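Local structure of Cfl (Pectobacterium brasiliense, 7A9J) at residues 87-92 against 235-240; 121-124 against 129-132; 387-392 against 396-401. The protein is a coronafacic acid ligase of the ATP-dependent AMP-binding family, whose members activate carboxylic acids as adenylates, here probably for amide formation. The protein carries 1 engineered substitution. All coordinates share one frame; numbering follows the deposited sequence. Where two conformers were deposited one is given.

Overall arrangement
Interactions 1 and 2 are neighbours in the large AMP-binding region, with centres about 14 Å apart; they touch where CG2 of Thr-88 packs against CD1 of Ile-124 at 3.6 Å. Along the chain, interaction 2 is nested inside the long loop closed by interaction 1. Interaction 3 follows later in sequence and stands apart, its nearest atoms about 12 Å from interaction 1 and about 10 Å from interaction 2. The bound indenone carboxylic acid lies closest to interaction 1, since Pro-240 at the end of 235-240 lines its pocket. The side chain of Ile-238 is about 11 Å from this ligand, and that of Phe-398 in interaction 3 about 12 Å.

Interaction 1: residues 87-92 against 235-240; sequences ATYYAC and VDLISP
Tyr-89 reaches from helix 83-95 to the turn at Leu-237 and Ile-238, a buried contact of one side-chain-to-backbone hydrogen bond with an apolar surround. In this AMP-binding, adenylate-forming fold, residues 235-240 connect strand 230-233 to helix 240-251, whose first residue, Pro-240, belongs to the pocket of the bound acid. Asp-236 to Ser-239 form a type I beta turn, closed by Ser-239 N on Asp-236 O at 2.8 Å, with Leu-237 and Ile-238 at its two central positions. The hydroxyl of Tyr-89 donates to Leu-237 O at 2.8 Å, giving the carbonyl of the buried Leu-237 a partner. The acceptor lies at the edge of the ring, near its plane, while the donor is tilted 31° from the carbonyl plane. Tyrosine suits the place because it is long enough to bridge two backbones whose nearest CA atoms, those of Tyr-89 and Ile-238, are 9.8 Å apart, and its ring remains apolar along the way. CG of Tyr-89 stands beside the backbone N (chi1 -67°), which directs the ring off the helix toward the turn. The Leu-237 side chain runs past the ring in the opposing direction and brings CG to 4.0 Å from CE2 of Tyr-89; the backbone N of Leu-237 is hydrogen-bonded to Asn-81 OD1. Ile-243 and Phe-247 of helix 240-251, together with Phe-99, also pack on Tyr-89. Although the CB of Ile-238 points away from the helix, its side chain turns back, and CD1 lies 3.6 Å from the Tyr-89 OH.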
loop_
_atom_site.group_PDB
_atom_site.type_symbol
_atom_site.label_atom_id
_atom_site.label_comp_id
_atom_site.label_asym_id
_atom_site.label_seq_id
_atom_site.Cartn_x
_atom_site.Cartn_y
_atom_site.Cartn_z
ATOM N N ALA A 87 -7.998 6.609 17.020
ATOM C CA ALA A 87 -7.885 7.394 18.233
ATOM C C ALA A 87 -6.608 7.056 18.996
ATOM O O ALA A 87 -5.963 7.952 19.580
ATOM C CB ALA A 87 -9.134 7.165 19.083
ATOM N N THR A 88 -6.245 5.760 19.022
ATOM C CA THR A 88 -5.061 5.338 19.765
ATOM C C THR A 88 -3.801 5.860 19.108
ATOM O O THR A 88 -2.889 6.301 19.801
ATOM C CB THR A 88 -5.019 3.802 19.832
ATOM O OG1 THR A 88 -6.131 3.362 20.643
ATOM C CG2 THR A 88 -3.712 3.312 20.460
ATOM N N TYR A 89 -3.726 5.817 17.754
ATOM C CA TYR A 89 -2.575 6.449 17.103
ATOM C C TYR A 89 -2.428 7.902 17.553
ATOM O O TYR A 89 -1.334 8.341 17.912
ATOM C CB TYR A 89 -2.716 6.441 15.570
ATOM C CG TYR A 89 -2.672 5.135 14.901
ATOM C CD1 TYR A 89 -1.905 4.072 15.407
ATOM C CD2 TYR A 89 -3.366 4.958 13.715
ATOM C CE1 TYR A 89 -1.813 2.855 14.698
ATOM C CE2 TYR A 89 -3.315 3.741 13.022
ATOM C CZ TYR A 89 -2.530 2.702 13.508
ATOM O OH TYR A 89 -2.438 1.501 12.835
ATOM N N TYR A 90 -3.521 8.671 17.528
ATOM C CA TYR A 90 -3.398 10.068 17.895
ATOM C C TYR A 90 -3.084 10.257 19.378
ATOM O O TYR A 90 -2.377 11.216 19.759
ATOM C CB TYR A 90 -4.694 10.781 17.590
ATOM C CG TYR A 90 -4.764 11.204 16.137
ATOM C CD1 TYR A 90 -3.837 12.140 15.629
ATOM C CD2 TYR A 90 -5.793 10.765 15.317
ATOM C CE1 TYR A 90 -3.944 12.608 14.292
ATOM C CE2 TYR A 90 -5.904 11.224 13.997
ATOM C CZ TYR A 90 -4.975 12.153 13.517
ATOM O OH TYR A 90 -5.087 12.615 12.230
ATOM N N ALA A 91 -3.620 9.387 20.236
ATOM C CA ALA A 91 -3.275 9.499 21.655
ATOM C C ALA A 91 -1.782 9.251 21.901
ATOM O O ALA A 91 -1.177 9.937 22.756
ATOM C CB ALA A 91 -4.144 8.565 22.517
ATOM N N CYS A 92 -1.187 8.259 21.190
ATOM C CA CYS A 92 0.238 7.997 21.305
ATOM C C CYS A 92 1.032 9.208 20.859
ATOM O O CYS A 92 1.961 9.658 21.545
ATOM C CB CYS A 92 0.599 6.790 20.430
ATOM S SG CYS A 92 -0.027 5.265 21.150
ATOM N N VAL A 235 -6.622 -1.103 2.400
ATOM C CA VAL A 235 -5.512 -1.734 3.104
ATOM C C VAL A 235 -5.780 -1.548 4.608
ATOM O O VAL A 235 -6.233 -0.487 4.989
ATOM C CB VAL A 235 -4.224 -1.038 2.691
ATOM C CG1 VAL A 235 -3.105 -1.464 3.610
ATOM C CG2 VAL A 235 -3.904 -1.412 1.162
ATOM N N ASP A 236 -5.532 -2.572 5.421
ATOM C CA ASP A 236 -5.783 -2.447 6.859
ATOM C C ASP A 236 -5.181 -1.184 7.447
ATOM O O ASP A 236 -4.045 -0.795 7.144
ATOM C CB ASP A 236 -5.211 -3.644 7.652
ATOM C CG ASP A 236 -5.755 -4.998 7.228
ATOM O OD1 ASP A 236 -6.885 -5.103 6.705
ATOM O OD2 ASP A 236 -5.040 -5.984 7.476
ATOM N N LEU A 237 -5.934 -0.590 8.405
ATOM C CA LEU A 237 -5.477 0.627 9.065
ATOM C C LEU A 237 -4.254 0.388 9.944
ATOM O O LEU A 237 -3.563 1.337 10.309
ATOM C CB LEU A 237 -6.653 1.212 9.912
ATOM C CG LEU A 237 -6.359 2.487 10.710
ATOM C CD1 LEU A 237 -5.820 3.623 9.835
ATOM C CD2 LEU A 237 -7.735 2.841 11.406
ATOM N N ILE A 238 -3.944 -0.863 10.250
ATOM C CA ILE A 238 -2.705 -1.185 10.958
ATOM C C ILE A 238 -1.498 -1.094 10.028
ATOM O O ILE A 238 -0.364 -1.103 10.495
ATOM C CB ILE A 238 -2.883 -2.573 11.596
ATOM C CG1 ILE A 238 -2.078 -2.735 12.909
ATOM C CG2 ILE A 238 -2.459 -3.671 10.650
ATOM C CD1 ILE A 238 -2.536 -1.823 14.087
ATOM N N SER A 239 -1.722 -0.953 8.748
ATOM C CA SER A 239 -0.577 -0.955 7.788
ATOM C C SER A 239 -0.123 0.481 7.488
ATOM O O SER A 239 -0.950 1.373 7.316
ATOM C CB SER A 239 -1.017 -1.633 6.504
ATOM O OG SER A 239 0.101 -1.745 5.615
ATOM N N PRO A 240 1.160 0.789 7.428
ATOM C CA PRO A 240 1.609 2.198 7.281
ATOM C C PRO A 240 0.985 3.040 6.163
ATOM O O PRO A 240 0.665 4.196 6.410
ATOM C CB PRO A 240 3.130 2.037 7.004
ATOM C CG PRO A 240 3.516 0.913 7.857
ATOM C CD PRO A 240 2.310 -0.123 7.665
#

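Interaction 2: residues 121-124 against 129-132; sequences CAYI and RFYE. With PO4 (phosphate ion), chain C.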
loop_
_atom_site.group_PDB
_atom_site.type_symbol
_atom_site.label_atom_id
_atom_site.label_comp_id
_atom_site.label_asym_id
_atom_site.label_seq_id
_atom_site.Cartn_x
_atom_site.Cartn_y
_atom_site.Cartn_z
ATOM N N CYS A 121 6.529 -1.795 26.055
ATOM C CA CYS A 121 6.085 -2.011 27.423
ATOM C C CYS A 121 4.570 -1.976 27.574
ATOM O O CYS A 121 4.063 -2.149 28.694
ATOM C CB CYS A 121 6.741 -1.000 28.371
ATOM S SG CYS A 121 6.126 0.652 28.136
ATOM N N ALA A 122 3.828 -1.778 26.491
ATOM C CA ALA A 122 2.383 -1.909 26.569
ATOM C C ALA A 122 1.858 -2.473 25.255
ATOM O O ALA A 122 2.506 -2.362 24.215
ATOM C CB ALA A 122 1.708 -0.563 26.894
ATOM N N TYR A 123 0.656 -3.059 25.316
ATOM C CA TYR A 123 -0.020 -3.604 24.138
ATOM C C TYR A 123 -1.479 -3.130 24.157
ATOM O O TYR A 123 -2.117 -3.135 25.212
ATOM C CB TYR A 123 0.080 -5.145 24.181
ATOM C CG TYR A 123 -0.825 -5.885 23.251
ATOM C CD1 TYR A 123 -2.174 -6.098 23.582
ATOM C CD2 TYR A 123 -0.342 -6.423 22.069
ATOM C CE1 TYR A 123 -3.021 -6.812 22.745
ATOM C CE2 TYR A 123 -1.178 -7.138 21.201
ATOM C CZ TYR A 123 -2.499 -7.318 21.523
ATOM O OH TYR A 123 -3.390 -8.040 20.744
ATOM N N ILE A 124 -1.993 -2.693 22.996
ATOM C CA ILE A 124 -3.416 -2.389 22.812
ATOM C C ILE A 124 -3.925 -3.195 21.621
ATOM O O ILE A 124 -3.375 -3.096 20.518
ATOM C CB ILE A 124 -3.657 -0.893 22.584
ATOM C CG1 ILE A 124 -3.235 -0.087 23.815
ATOM C CG2 ILE A 124 -5.167 -0.578 22.355
ATOM C CD1 ILE A 124 -3.232 1.445 23.556
ATOM N N ARG A 129 -7.918 -10.197 17.706
ATOM C CA ARG A 129 -6.452 -10.302 17.594
ATOM C C ARG A 129 -5.840 -10.823 18.893
ATOM O O ARG A 129 -4.998 -11.732 18.890
ATOM C CB ARG A 129 -5.851 -8.943 17.212
ATOM C CG ARG A 129 -5.588 -8.814 15.675
ATOM C CD ARG A 129 -6.802 -9.287 14.812
ATOM N NE ARG A 129 -7.957 -8.361 14.935
ATOM C CZ ARG A 129 -8.938 -8.300 14.034
ATOM N NH1 ARG A 129 -8.866 -9.103 12.943
ATOM N NH2 ARG A 129 -9.985 -7.486 14.235
ATOM N N PHE A 130 -6.286 -10.283 20.024
ATOM C CA PHE A 130 -5.779 -10.747 21.308
ATOM C C PHE A 130 -6.024 -12.230 21.529
ATOM O O PHE A 130 -5.144 -12.931 22.016
ATOM C CB PHE A 130 -6.417 -9.908 22.457
ATOM C CG PHE A 130 -5.947 -10.335 23.820
ATOM C CD1 PHE A 130 -4.659 -10.001 24.241
ATOM C CD2 PHE A 130 -6.798 -10.985 24.681
ATOM C CE1 PHE A 130 -4.230 -10.420 25.532
ATOM C CE2 PHE A 130 -6.370 -11.453 25.951
ATOM C CZ PHE A 130 -5.078 -11.122 26.374
ATOM N N TYR A 131 -7.250 -12.720 21.310
ATOM C CA TYR A 131 -7.517 -14.066 21.749
ATOM C C TYR A 131 -6.856 -15.086 20.824
ATOM O O TYR A 131 -6.635 -16.214 21.237
ATOM C CB TYR A 131 -9.020 -14.317 21.869
ATOM C CG TYR A 131 -9.478 -13.799 23.212
ATOM C CD1 TYR A 131 -9.197 -14.522 24.367
ATOM C CD2 TYR A 131 -10.109 -12.560 23.325
ATOM C CE1 TYR A 131 -9.620 -14.036 25.659
ATOM C CE2 TYR A 131 -10.512 -12.075 24.595
ATOM C CZ TYR A 131 -10.228 -12.796 25.714
ATOM O OH TYR A 131 -10.638 -12.347 26.983
ATOM N N GLU A 132 -6.494 -14.652 19.623
ATOM C CA GLU A 132 -5.707 -15.521 18.733
ATOM C C GLU A 132 -4.248 -15.627 19.181
ATOM O O GLU A 132 -3.502 -16.504 18.706
ATOM C CB GLU A 132 -5.749 -14.924 17.314
ATOM C CG GLU A 132 -7.000 -15.289 16.523
ATOM C CD GLU A 132 -7.224 -14.400 15.278
ATOM O OE1 GLU A 132 -6.383 -13.510 14.951
ATOM O OE2 GLU A 132 -8.267 -14.603 14.611
HETATM P P PO4 C . -12.316 -7.679 11.293
HETATM O O1 PO4 C . -11.173 -8.688 11.038
HETATM O O2 PO4 C . -13.652 -8.376 11.415
HETATM O O3 PO4 C . -12.364 -6.739 10.128
HETATM O O4 PO4 C . -12.104 -6.887 12.536
#
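Tyr-123 lays the far end of its ring against Phe-130, CE1 meeting CD1 of Phe-130 at 3.9 Å with the two side chains slanting across one another. The phenol oxygen extends farther, over the helix backbone, and OH comes within 3.7 Å of the Phe-130 CA. Both aromatic residues hold CG anti to the backbone N (chi1 166° in Tyr-123 and 180° in Phe-130), and these extended placements bring a strand side chain and a helix side chain together. Aromatic groups suit this site because they supply broad apolar surface, while the tyrosine hydroxyl still finds a polar partner in the ring nitrogen ND1 of His-78. Phe-130 also directs its ring edge at a face of Tyr-131, CD2 standing 3.8 Å above that ring's plane, over its centre. Arg-129 begins with its CB directed at the strand, but bends at chi2 and chi3 so that its guanidinium leaves the aromatic pair. It grips a phosphate ion, probably from the crystallisation liquor, with two nearly straight bonds: Arg-129 NH1 to phosphate O1 at 3.0 Å and Arg-129 NH2 to phosphate O4 at 2.8 Å. The phosphorus lies in the guanidinium plane, a bidentate arrangement to which Lys-128 NZ and Glu-261 N add further bonds, and Asp-126 makes a salt bridge with NH2. Strand 122-125 lies between strands 74-78 and 145-148 of a five-stranded parallel sheet; helix 127-132 follows it directly, and Ile-146 of the next strand and Ile-137 of helix 134-138 touch both Tyr-123 and Phe-130.

Interaction 3: residues 387-392 against 396-401; sequences IGIWNG and ELFPSD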
loop_
_atom_site.group_PDB
_atom_site.type_symbol
_atom_site.label_atom_id
_atom_site.label_comp_id
_atom_site.label_asym_id
_atom_site.label_seq_id
_atom_site.Cartn_x
_atom_site.Cartn_y
_atom_site.Cartn_z
ATOM N N ILE A 387 14.537 7.797 10.525
ATOM C CA ILE A 387 15.636 8.059 11.427
ATOM C C ILE A 387 16.673 6.958 11.345
ATOM O O ILE A 387 17.860 7.201 11.569
ATOM C CB ILE A 387 15.116 8.181 12.875
ATOM C CG1 ILE A 387 14.009 9.237 12.960
ATOM C CG2 ILE A 387 16.229 8.428 13.810
ATOM C CD1 ILE A 387 14.289 10.511 12.156
ATOM N N GLY A 388 16.248 5.738 11.072
ATOM C CA GLY A 388 17.149 4.613 11.193
ATOM C C GLY A 388 16.354 3.334 11.379
ATOM O O GLY A 388 15.146 3.285 11.170
ATOM N N ILE A 389 17.075 2.284 11.720
ATOM C CA ILE A 389 16.472 0.974 11.880
ATOM C C ILE A 389 16.671 0.534 13.308
ATOM O O ILE A 389 17.803 0.537 13.825
ATOM C CB ILE A 389 17.058 -0.062 10.892
ATOM C CG1 ILE A 389 16.654 0.298 9.450
ATOM C CG2 ILE A 389 16.631 -1.460 11.318
ATOM C CD1 ILE A 389 17.304 -0.608 8.389
ATOM N N TRP A 390 15.573 0.161 13.951
ATOM C CA TRP A 390 15.637 -0.350 15.292
ATOM C C TRP A 390 16.101 -1.798 15.226
ATOM O O TRP A 390 15.466 -2.616 14.559
ATOM C CB TRP A 390 14.259 -0.254 15.943
ATOM C CG TRP A 390 14.271 -0.868 17.220
ATOM C CD1 TRP A 390 13.652 -2.026 17.576
ATOM C CD2 TRP A 390 14.969 -0.411 18.378
ATOM N NE1 TRP A 390 13.898 -2.308 18.877
ATOM C CE2 TRP A 390 14.712 -1.338 19.403
ATOM C CE3 TRP A 390 15.792 0.694 18.648
ATOM C CZ2 TRP A 390 15.233 -1.192 20.689
ATOM C CZ3 TRP A 390 16.316 0.836 19.926
ATOM C CH2 TRP A 390 16.039 -0.107 20.930
ATOM N N ASN A 391 17.172 -2.125 15.929
ATOM C CA ASN A 391 17.773 -3.445 15.767
ATOM C C ASN A 391 17.508 -4.326 16.960
ATOM O O ASN A 391 18.141 -5.375 17.105
ATOM C CB ASN A 391 19.275 -3.320 15.483
ATOM C CG ASN A 391 20.065 -2.675 16.622
ATOM O OD1 ASN A 391 19.681 -2.710 17.798
ATOM N ND2 ASN A 391 21.203 -2.087 16.262
ATOM N N GLY A 392 16.563 -3.929 17.808
ATOM C CA GLY A 392 16.318 -4.567 19.064
ATOM C C GLY A 392 16.962 -3.864 20.237
ATOM O O GLY A 392 16.394 -3.868 21.338
ATOM N N GLU A 396 20.072 1.938 14.194
ATOM C CA GLU A 396 21.112 2.114 13.193
ATOM C C GLU A 396 20.713 3.312 12.345
ATOM O O GLU A 396 19.722 3.252 11.611
ATOM C CB GLU A 396 21.274 0.851 12.355
ATOM C CG GLU A 396 21.454 -0.418 13.166
ATOM C CD GLU A 396 21.697 -1.633 12.285
ATOM O OE1 GLU A 396 22.867 -1.881 11.939
ATOM O OE2 GLU A 396 20.720 -2.324 11.915
ATOM N N LEU A 397 21.480 4.397 12.433
ATOM C CA LEU A 397 21.034 5.665 11.879
ATOM C C LEU A 397 21.219 5.713 10.367
ATOM O O LEU A 397 22.154 5.130 9.807
ATOM C CB LEU A 397 21.772 6.824 12.546
ATOM C CG LEU A 397 21.337 7.071 13.995
ATOM C CD1 LEU A 397 22.232 8.125 14.623
ATOM C CD2 LEU A 397 19.873 7.495 14.077
ATOM N N PHE A 398 20.288 6.405 9.710
ATOM C CA PHE A 398 20.317 6.593 8.269
ATOM C C PHE A 398 21.049 7.886 7.941
ATOM O O PHE A 398 20.642 8.950 8.428
ATOM C CB PHE A 398 18.902 6.669 7.709
ATOM C CG PHE A 398 18.273 5.333 7.426
ATOM C CD1 PHE A 398 19.016 4.284 6.905
ATOM C CD2 PHE A 398 16.928 5.128 7.680
ATOM C CE1 PHE A 398 18.424 3.060 6.639
ATOM C CE2 PHE A 398 16.325 3.899 7.418
ATOM C CZ PHE A 398 17.073 2.868 6.894
ATOM N N PRO A 399 22.104 7.857 7.127
ATOM C CA PRO A 399 22.639 9.119 6.591
ATOM C C PRO A 399 21.575 9.814 5.753
ATOM O O PRO A 399 21.080 9.259 4.773
ATOM C CB PRO A 399 23.840 8.667 5.751
ATOM C CG PRO A 399 23.600 7.214 5.468
ATOM C CD PRO A 399 22.847 6.678 6.639
ATOM N N SER A 400 21.205 11.036 6.158
ATOM C CA SER A 400 20.045 11.700 5.559
ATOM C C SER A 400 20.216 11.951 4.062
ATOM O O SER A 400 19.239 12.301 3.388
ATOM C CB SER A 400 19.736 13.024 6.288
ATOM O OG SER A 400 20.599 14.079 5.890
ATOM N N ASP A 401 21.415 11.755 3.522
ATOM C CA ASP A 401 21.652 11.936 2.102
ATOM C C ASP A 401 21.546 10.639 1.309
ATOM O O ASP A 401 21.667 10.681 0.083
ATOM C CB ASP A 401 23.030 12.581 1.882
ATOM C CG ASP A 401 24.178 11.808 2.552
ATOM O OD1 ASP A 401 23.997 10.642 2.983
ATOM O OD2 ASP A 401 25.280 12.389 2.643
#
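Ile-387 meets Leu-397 and Phe-398 at the start of the pairing. Its O accepts the Phe-398 N at 3.2 Å, with the donor 39° above the carbonyl plane, while its CG2 lies alongside Leu-397 CD2 at 3.8 Å, the two side chains pointing the same way. Gly-388 follows and forms an antiparallel non-hydrogen-bonded pair with Leu-397; at its phi of 157° a side chain would be pressed against the carbonyl O of Ile-387 and would collide with Glu-396 O, so glycine is called for. Phe-398 sets CD2 3.5 Å from Gly-388 N. This is a beta hairpin, and strand 395-397 forms the edge of a four-stranded antiparallel sheet in which strand 198-202 flanks 388-390 on the other side. Ile-389 and Glu-396 form the hydrogen-bonded pair, Ile-389 N to Glu-396 O at 2.8 Å and Glu-396 N to Ile-389 O at 2.7 Å. The branched isoleucine also gives Phe-398 an apolar neighbour, CG1 resting 3.6 Å from CZ. Asn-391 then begins the hairpin loop, with OD1 accepting from the backbone N atoms of His-393 and Asp-394. Its side chain crosses that of Glu-396 at about a right angle, with ND2 3.5 Å from Glu-396 CG.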